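Local coordinates for hypothetical protein, similar to alpha-acetolactate decarboxylase (Staphylococcus aureus subsp. aureus, PDB 1XV2), which probably catalyses the decarboxylation of alpha-acetolactate to acetoin, as a zinc-binding member of the alpha-acetolactate decarboxylase family, at residues 58-61 with 62-66; 130-134 with 135-139; 215-218 with 219-223. All blocks are in the same frame, centred on the assembly; numbering follows the deposited sequence.

Overall arrangement
Along the chain the three contacts follow in series, each a local arrangement. Interaction 1 is the turn of the hairpin between strands 55-59 and 65-67, at one border of the seven-stranded mixed sheet. Interaction 2 lies in the loop from strand 120-127 to helix 140-143, its centre about 17 Å from that of interaction 1; the two touch where Glu61 OE2 meets the backbone N of Ala131. Both lie near the zinc ion, about 11 Å from the Ala59 side chain and 8 Å from that of Leu139. Interaction 3, the short helix 217-221, has its centre about 16 Å from that of interaction 2 and 29 Å from that of interaction 1, and helps form the dimer interface.

Interaction 1: 58-61 with 62-66; sequences HANE and HKEFI
His62 follows Glu61 at the tip of the hairpin, and its imidazole lies against that neighbour's side chain. Glu61 CG sits over the centre of the ring, 3.6 Å from its centroid, a CH-pi contact, and the carboxylate continues almost parallel to the ring plane, 8° away. The backbone N of His62 donates to Asn60 OD1 at 2.6 Å, completing an Asx turn, which suits asparagine to the place. Lys63 N reaches Asn60 O at 3.1 Å, closing a type I turn, and with its left-handed phi of 64° adds a G1 bulge, possible but less usual without glycine.

Glu64 meets the Asn60 amide at both of its ends. Its N also donates to Asn60 OD1, approaching from the opposite face of the amide to His62 N, while Asn60 ND2 gives a hydrogen to Glu64 OE1 at 2.6 Å. That bond lies in the amide plane and uses the anti lone pair of the carboxylate. With chi1 at 66°, Asn60 CG stands between its own backbone N and carbonyl carbon, which folds the amide over the turn. Glu64 O accepts from Asn60 N, and a water donates to both Asn60 O and Glu64 O.

Phe65 and Ala59 form an antiparallel non-hydrogen-bonded pair: CD1 packs on Ala59 CB at 3.8 Å, the small methyl fitting beside the bulky ring. Ile66 and His58 are the hydrogen-bonded pair, and Ile66 CD1 reaches His58 CB at 3.9 Å. The imidazole of His58 turns elsewhere, its NE2 bonding to Asp46 O; Glu61 OE2 bonds to Ala131 N.

Because one amide both accepts two backbone N-H groups and donates to a carboxylate, its rotation is fixed, and the negative charge of Glu64 probably polarises it further, strengthening OD1 as an acceptor.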
loop_
_atom_site.group_PDB
_atom_site.type_symbol
_atom_site.label_atom_id
_atom_site.label_comp_id
_atom_site.label_asym_id
_atom_site.label_seq_id
_atom_site.Cartn_x
_atom_site.Cartn_y
_atom_site.Cartn_z
ATOM N N HIS A 58 -8.967 23.633 8.525
ATOM C CA HIS A 58 -9.147 23.723 7.086
ATOM C C HIS A 58 -8.816 25.099 6.528
ATOM O O HIS A 58 -9.338 26.117 6.989
ATOM C CB HIS A 58 -10.585 23.360 6.710
ATOM C CG HIS A 58 -10.826 23.311 5.234
ATOM N ND1 HIS A 58 -11.673 24.184 4.587
ATOM C CD2 HIS A 58 -10.325 22.494 4.277
ATOM C CE1 HIS A 58 -11.688 23.906 3.296
ATOM N NE2 HIS A 58 -10.877 22.884 3.081
ATOM N N ALA A 59 -7.938 25.115 5.530
ATOM C CA ALA A 59 -7.531 26.348 4.869
ATOM C C ALA A 59 -7.984 26.224 3.420
ATOM O O ALA A 59 -7.570 25.299 2.720
ATOM C CB ALA A 59 -6.016 26.510 4.942
ATOM N N ASN A 60 -8.842 27.133 2.968
ATOM C CA ASN A 60 -9.322 27.050 1.598
ATOM C C ASN A 60 -8.758 28.105 0.665
ATOM O O ASN A 60 -7.972 28.966 1.066
ATOM C CB ASN A 60 -10.859 27.093 1.543
ATOM C CG ASN A 60 -11.434 28.423 2.003
ATOM O OD1 ASN A 60 -10.877 29.485 1.730
ATOM N ND2 ASN A 60 -12.570 28.368 2.689
ATOM N N GLU A 61 -9.185 28.010 -0.589
ATOM C CA GLU A 61 -8.774 28.892 -1.674
ATOM C C GLU A 61 -9.135 30.357 -1.463
ATOM O O GLU A 61 -8.676 31.221 -2.208
ATOM C CB GLU A 61 -9.420 28.406 -2.969
ATOM C CG GLU A 61 -10.944 28.399 -2.888
ATOM C CD GLU A 61 -11.597 27.593 -3.986
ATOM O OE1 GLU A 61 -11.377 27.909 -5.169
ATOM O OE2 GLU A 61 -12.338 26.640 -3.663
ATOM N N HIS A 62 -9.961 30.632 -0.459
ATOM C CA HIS A 62 -10.392 31.999 -0.181
ATOM C C HIS A 62 -9.702 32.594 1.040
ATOM O O HIS A 62 -10.218 33.525 1.658
ATOM C CB HIS A 62 -11.909 32.031 0.022
ATOM C CG HIS A 62 -12.677 31.428 -1.111
ATOM N ND1 HIS A 62 -12.577 31.887 -2.407
ATOM C CD2 HIS A 62 -13.538 30.382 -1.148
ATOM C CE1 HIS A 62 -13.340 31.150 -3.193
ATOM N NE2 HIS A 62 -13.933 30.230 -2.455
ATOM N N LYS A 63 -8.540 32.045 1.386
ATOM C CA LYS A 63 -7.765 32.519 2.526
ATOM C C LYS A 63 -8.470 32.329 3.866
ATOM O O LYS A 63 -8.051 32.885 4.878
ATOM C CB LYS A 63 -7.406 33.994 2.341
ATOM C CG LYS A 63 -6.642 34.274 1.066
ATOM C CD LYS A 63 -6.260 35.738 0.967
ATOM C CE LYS A 63 -5.449 36.008 -0.287
ATOM N NZ LYS A 63 -4.960 37.412 -0.320
ATOM N N GLU A 64 -9.541 31.544 3.872
ATOM C CA GLU A 64 -10.269 31.287 5.104
ATOM C C GLU A 64 -9.543 30.172 5.854
ATOM O O GLU A 64 -8.867 29.345 5.245
ATOM C CB GLU A 64 -11.708 30.879 4.777
ATOM C CG GLU A 64 -12.387 31.845 3.816
ATOM C CD GLU A 64 -13.844 31.513 3.561
ATOM O OE1 GLU A 64 -14.163 30.322 3.364
ATOM O OE2 GLU A 64 -14.672 32.449 3.544
ATOM N N PHE A 65 -9.665 30.161 7.175
ATOM C CA PHE A 65 -9.009 29.146 7.990
ATOM C C PHE A 65 -9.894 28.881 9.198
ATOM O O PHE A 65 -10.135 29.782 10.000
ATOM C CB PHE A 65 -7.636 29.650 8.450
ATOM C CG PHE A 65 -6.756 28.581 9.045
ATOM C CD1 PHE A 65 -5.670 28.080 8.333
ATOM C CD2 PHE A 65 -7.008 28.080 10.319
ATOM C CE1 PHE A 65 -4.846 27.095 8.881
ATOM C CE2 PHE A 65 -6.192 27.095 10.876
ATOM C CZ PHE A 65 -5.108 26.601 10.155
ATOM N N ILE A 66 -10.380 27.653 9.332
ATOM C CA ILE A 66 -11.254 27.321 10.451
ATOM C C ILE A 66 -11.080 25.902 10.985
ATOM O O ILE A 66 -10.421 25.065 10.366
ATOM C CB ILE A 66 -12.747 27.522 10.056
ATOM C CG1 ILE A 66 -13.074 26.745 8.778
ATOM C CG2 ILE A 66 -13.031 28.996 9.819
ATOM C CD1 ILE A 66 -13.123 25.245 8.943
HETATM O O HOH W 1 -6.862 29.698 3.373
#

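Interaction 2: 130-134 with 135-139; sequences PAQQP and PYTRL
A hydrogen bond spans the turn between Gln132 and Thr137: the N of Thr137 donates to Gln132 OE1 at 2.8 Å, lying in the carbonyl plane on a lone pair, with an N-H...O angle of 158°. Glutamine suits the place because its chain, extended beyond CG, is long enough to carry an amide across the bend. The amide's other end, NE2, bonds to Ser142 OG, so both ends are used. Thr137 OG1, beside this amide, is hydrogen-bonded to Asp141 OD2.

Water provides a second polar link. One molecule donates to Gln132 O at 2.9 Å and lies 2.6 Å from Tyr136 OH, joining the phenol to the backbone on the far side of the turn. It sits at the ring's edge, in its plane.

Packing centres on Tyr136. Over one face comes Pro134 CB, 4.0 Å from the ring centroid and displaced toward the rim, a CH-pi contact; Pro134 CD touches CE1 at 3.7 Å. The two side chains run side by side in the same direction. Gln132 CB meets CD1 at 3.8 Å. A chi1 of -60° sets the ring beside its own backbone N, which carries it back over the preceding residues.

The cis peptide bond between Pro134 and Pro135 brings their CA atoms to 3.0 Å and probably helps the chain to double back. Here Tyr136, directly after Pro135, lays its ring against Pro134 in a loop without regular secondary structure.

The whole lies in the loop from strand 120-127 to helix 140-143. At its end Leu139 packs on Leu17 and Met18 of helix 14-18, while Arg138 forms a salt bridge with Glu232 of helix 229-236.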
loop_
_atom_site.group_PDB
_atom_site.type_symbol
_atom_site.label_atom_id
_atom_site.label_comp_id
_atom_site.label_asym_id
_atom_site.label_seq_id
_atom_site.Cartn_x
_atom_site.Cartn_y
_atom_site.Cartn_z
ATOM N N PRO A 130 -7.889 24.573 -4.846
ATOM C CA PRO A 130 -9.231 25.095 -5.121
ATOM C C PRO A 130 -10.222 23.944 -5.295
ATOM O O PRO A 130 -9.923 22.943 -5.951
ATOM C CB PRO A 130 -9.028 25.905 -6.397
ATOM C CG PRO A 130 -7.948 25.151 -7.098
ATOM C CD PRO A 130 -6.981 24.831 -5.978
ATOM N N ALA A 131 -11.397 24.088 -4.696
ATOM C CA ALA A 131 -12.418 23.056 -4.765
ATOM C C ALA A 131 -13.011 22.872 -6.159
ATOM O O ALA A 131 -13.058 23.804 -6.964
ATOM C CB ALA A 131 -13.529 23.364 -3.765
ATOM N N GLN A 132 -13.450 21.648 -6.433
ATOM C CA GLN A 132 -14.080 21.301 -7.704
ATOM C C GLN A 132 -15.526 20.929 -7.402
ATOM O O GLN A 132 -15.844 20.520 -6.289
ATOM C CB GLN A 132 -13.400 20.085 -8.341
ATOM C CG GLN A 132 -12.372 20.391 -9.418
ATOM C CD GLN A 132 -11.940 19.136 -10.158
ATOM O OE1 GLN A 132 -12.777 18.384 -10.664
ATOM N NE2 GLN A 132 -10.633 18.906 -10.229
ATOM N N GLN A 133 -16.396 21.080 -8.393
ATOM C CA GLN A 133 -17.797 20.714 -8.244
ATOM C C GLN A 133 -18.040 19.579 -9.230
ATOM O O GLN A 133 -17.532 19.608 -10.352
ATOM C CB GLN A 133 -18.709 21.897 -8.582
ATOM C CG GLN A 133 -18.536 23.109 -7.677
ATOM C CD GLN A 133 -18.756 22.779 -6.214
ATOM O OE1 GLN A 133 -19.770 22.186 -5.844
ATOM N NE2 GLN A 133 -17.804 23.169 -5.371
ATOM N N PRO A 134 -18.810 18.556 -8.825
ATOM C CA PRO A 134 -19.089 17.425 -9.718
ATOM C C PRO A 134 -19.907 17.842 -10.938
ATOM O O PRO A 134 -20.723 18.759 -10.862
ATOM C CB PRO A 134 -19.835 16.448 -8.811
ATOM C CG PRO A 134 -20.541 17.346 -7.855
ATOM C CD PRO A 134 -19.486 18.379 -7.529
ATOM N N PRO A 135 -19.686 17.182 -12.088
ATOM C CA PRO A 135 -18.741 16.087 -12.340
ATOM C C PRO A 135 -17.286 16.522 -12.183
ATOM O O PRO A 135 -16.902 17.606 -12.623
ATOM C CB PRO A 135 -19.071 15.678 -13.770
ATOM C CG PRO A 135 -19.442 16.985 -14.394
ATOM C CD PRO A 135 -20.353 17.584 -13.340
ATOM N N TYR A 136 -16.480 15.663 -11.566
ATOM C CA TYR A 136 -15.071 15.958 -11.327
ATOM C C TYR A 136 -14.146 15.664 -12.505
ATOM O O TYR A 136 -14.503 14.935 -13.429
ATOM C CB TYR A 136 -14.586 15.174 -10.108
ATOM C CG TYR A 136 -15.330 15.498 -8.839
ATOM C CD1 TYR A 136 -15.319 16.792 -8.311
ATOM C CD2 TYR A 136 -16.037 14.511 -8.152
ATOM C CE1 TYR A 136 -15.995 17.093 -7.127
ATOM C CE2 TYR A 136 -16.713 14.801 -6.969
ATOM C CZ TYR A 136 -16.688 16.090 -6.463
ATOM O OH TYR A 136 -17.346 16.375 -5.292
ATOM N N THR A 137 -12.953 16.249 -12.457
ATOM C CA THR A 137 -11.933 16.051 -13.483
ATOM C C THR A 137 -10.659 15.650 -12.749
ATOM O O THR A 137 -10.651 15.564 -11.519
ATOM C CB THR A 137 -11.633 17.342 -14.267
ATOM O OG1 THR A 137 -11.068 18.318 -13.380
ATOM C CG2 THR A 137 -12.904 17.902 -14.892
ATOM N N ARG A 138 -9.586 15.412 -13.494
ATOM C CA ARG A 138 -8.319 15.037 -12.877
ATOM C C ARG A 138 -7.855 16.194 -11.993
ATOM O O ARG A 138 -7.922 17.357 -12.387
ATOM C CB ARG A 138 -7.281 14.716 -13.956
ATOM C CG ARG A 138 -7.711 13.587 -14.888
ATOM C CD ARG A 138 -6.592 13.186 -15.832
ATOM N NE ARG A 138 -5.487 12.549 -15.123
ATOM C CZ ARG A 138 -5.540 11.331 -14.593
ATOM N NH1 ARG A 138 -6.644 10.603 -14.690
ATOM N NH2 ARG A 138 -4.486 10.841 -13.957
ATOM N N LEU A 139 -7.389 15.864 -10.795
ATOM C CA LEU A 139 -6.954 16.866 -9.826
ATOM C C LEU A 139 -5.867 17.822 -10.316
ATOM O O LEU A 139 -5.696 18.913 -9.764
ATOM C CB LEU A 139 -6.491 16.169 -8.546
ATOM C CG LEU A 139 -6.312 17.069 -7.323
ATOM C CD1 LEU A 139 -7.594 17.849 -7.070
ATOM C CD2 LEU A 139 -5.953 16.224 -6.114
HETATM O O HOH W 2 -17.540 18.889 -4.626
#

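Interaction 3: 215-218 with 219-223; sequences NNET and FVKAK
The amide of Asn216 and the ring of Phe219 are the flat groups, and their planes stand 50° apart, the two side chains crossing at about a right angle. The amide meets Phe219 at its oxygen: OD1 touches CB at 3.5 Å and takes the backbone N-H at 2.8 Å, in the carbonyl plane. The ring leads away from the 215-218 segment, CG lying anti to the backbone N (chi1 176°), and packs on Leu21, Phe212 and Pro213 and on Leu111 of the second subunit. At the other end of the amide, Asn216 ND2 bonds to Glu23 OE1, while Thr218 OG1 bonds to OE2 of the same carboxylate.

Asn216 is the N-cap of helix 217-221: its side chain supplies the acceptor for an early N-H that has no preceding turn to bond to, a role for which the short asparagine amide is well suited. Helical backbone bonding follows, Asn216 O accepting from Val220 N at 3.0 Å and Glu217 O from Lys221 N at 3.0 Å. Ala222 is the first residue to leave helical angles.

Along the outer surface Glu217 and Lys221 are one turn apart. Glu217 OE2 lies 3.5 Å from Lys221 NZ, a salt bridge, with the aliphatic parts touching beneath it, Glu217 CG to Lys221 CE at 3.7 Å. Both chains are extended beyond CG. Val220 CG2 rests 3.3 Å from Asn216 O, and the residue packs on Leu107 of the second subunit; there Asn110 of that subunit donates through ND2 to the carbonyls of Phe219 and Ala222.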
loop_
_atom_site.group_PDB
_atom_site.type_symbol
_atom_site.label_atom_id
_atom_site.label_comp_id
_atom_site.label_asym_id
_atom_site.label_seq_id
_atom_site.Cartn_x
_atom_site.Cartn_y
_atom_site.Cartn_z
ATOM N N ASN A 215 -18.072 1.281 0.351
ATOM C CA ASN A 215 -19.487 1.638 0.303
ATOM C C ASN A 215 -19.795 2.737 -0.696
ATOM O O ASN A 215 -20.960 3.078 -0.906
ATOM C CB ASN A 215 -19.963 2.082 1.678
ATOM C CG ASN A 215 -19.844 0.988 2.699
ATOM O OD1 ASN A 215 -20.380 -0.106 2.513
ATOM N ND2 ASN A 215 -19.140 1.268 3.787
ATOM N N ASN A 216 -18.752 3.296 -1.301
ATOM C CA ASN A 216 -18.920 4.364 -2.274
ATOM C C ASN A 216 -19.072 3.775 -3.669
ATOM O O ASN A 216 -18.149 3.162 -4.204
ATOM C CB ASN A 216 -17.725 5.323 -2.214
ATOM C CG ASN A 216 -17.850 6.471 -3.193
ATOM O OD1 ASN A 216 -17.385 6.386 -4.328
ATOM N ND2 ASN A 216 -18.495 7.554 -2.760
ATOM N N GLU A 217 -20.248 3.975 -4.255
ATOM C CA GLU A 217 -20.552 3.451 -5.577
ATOM C C GLU A 217 -19.659 3.966 -6.702
ATOM O O GLU A 217 -19.324 3.218 -7.620
ATOM C CB GLU A 217 -22.017 3.734 -5.917
ATOM C CG GLU A 217 -22.463 3.167 -7.251
ATOM C CD GLU A 217 -23.960 3.280 -7.456
ATOM O OE1 GLU A 217 -24.715 2.672 -6.665
ATOM O OE2 GLU A 217 -24.382 3.978 -8.403
ATOM N N THR A 218 -19.280 5.238 -6.646
ATOM C CA THR A 218 -18.437 5.796 -7.697
ATOM C C THR A 218 -17.068 5.118 -7.719
ATOM O O THR A 218 -16.560 4.763 -8.783
ATOM C CB THR A 218 -18.262 7.315 -7.524
ATOM O OG1 THR A 218 -19.549 7.946 -7.546
ATOM C CG2 THR A 218 -17.416 7.879 -8.651
ATOM N N PHE A 219 -16.476 4.936 -6.543
ATOM C CA PHE A 219 -15.180 4.277 -6.448
ATOM C C PHE A 219 -15.303 2.821 -6.912
ATOM O O PHE A 219 -14.552 2.366 -7.772
ATOM C CB PHE A 219 -14.672 4.316 -5.006
ATOM C CG PHE A 219 -13.379 3.571 -4.803
ATOM C CD1 PHE A 219 -12.192 4.042 -5.364
ATOM C CD2 PHE A 219 -13.356 2.375 -4.095
ATOM C CE1 PHE A 219 -11.003 3.329 -5.226
ATOM C CE2 PHE A 219 -12.168 1.649 -3.949
ATOM C CZ PHE A 219 -10.994 2.126 -4.516
ATOM N N VAL A 220 -16.262 2.101 -6.340
ATOM C CA VAL A 220 -16.499 0.704 -6.689
ATOM C C VAL A 220 -16.628 0.451 -8.196
ATOM O O VAL A 220 -15.948 -0.417 -8.747
ATOM C CB VAL A 220 -17.783 0.175 -5.983
ATOM C CG1 VAL A 220 -18.257 -1.117 -6.630
ATOM C CG2 VAL A 220 -17.500 -0.068 -4.511
ATOM N N LYS A 221 -17.495 1.216 -8.855
ATOM C CA LYS A 221 -17.746 1.050 -10.290
ATOM C C LYS A 221 -16.803 1.771 -11.251
ATOM O O LYS A 221 -16.805 1.492 -12.454
ATOM C CB LYS A 221 -19.169 1.500 -10.621
ATOM C CG LYS A 221 -20.282 0.726 -9.949
ATOM C CD LYS A 221 -21.619 1.282 -10.413
ATOM C CE LYS A 221 -22.797 0.511 -9.848
ATOM N NZ LYS A 221 -24.083 1.066 -10.370
ATOM N N ALA A 222 -16.002 2.697 -10.738
ATOM C CA ALA A 222 -15.112 3.465 -11.596
ATOM C C ALA A 222 -14.006 2.699 -12.309
ATOM O O ALA A 222 -13.418 1.760 -11.765
ATOM C CB ALA A 222 -14.500 4.619 -10.803
ATOM N N LYS A 223 -13.749 3.110 -13.546
ATOM C CA LYS A 223 -12.677 2.543 -14.353
ATOM C C LYS A 223 -11.618 3.632 -14.239
ATOM O O LYS A 223 -11.617 4.596 -15.001
ATOM C CB LYS A 223 -13.111 2.373 -15.810
ATOM C CG LYS A 223 -12.027 1.778 -16.704
ATOM C CD LYS A 223 -12.559 1.461 -18.093
ATOM C CE LYS A 223 -11.471 0.889 -18.992
ATOM N NZ LYS A 223 -10.360 1.861 -19.201
#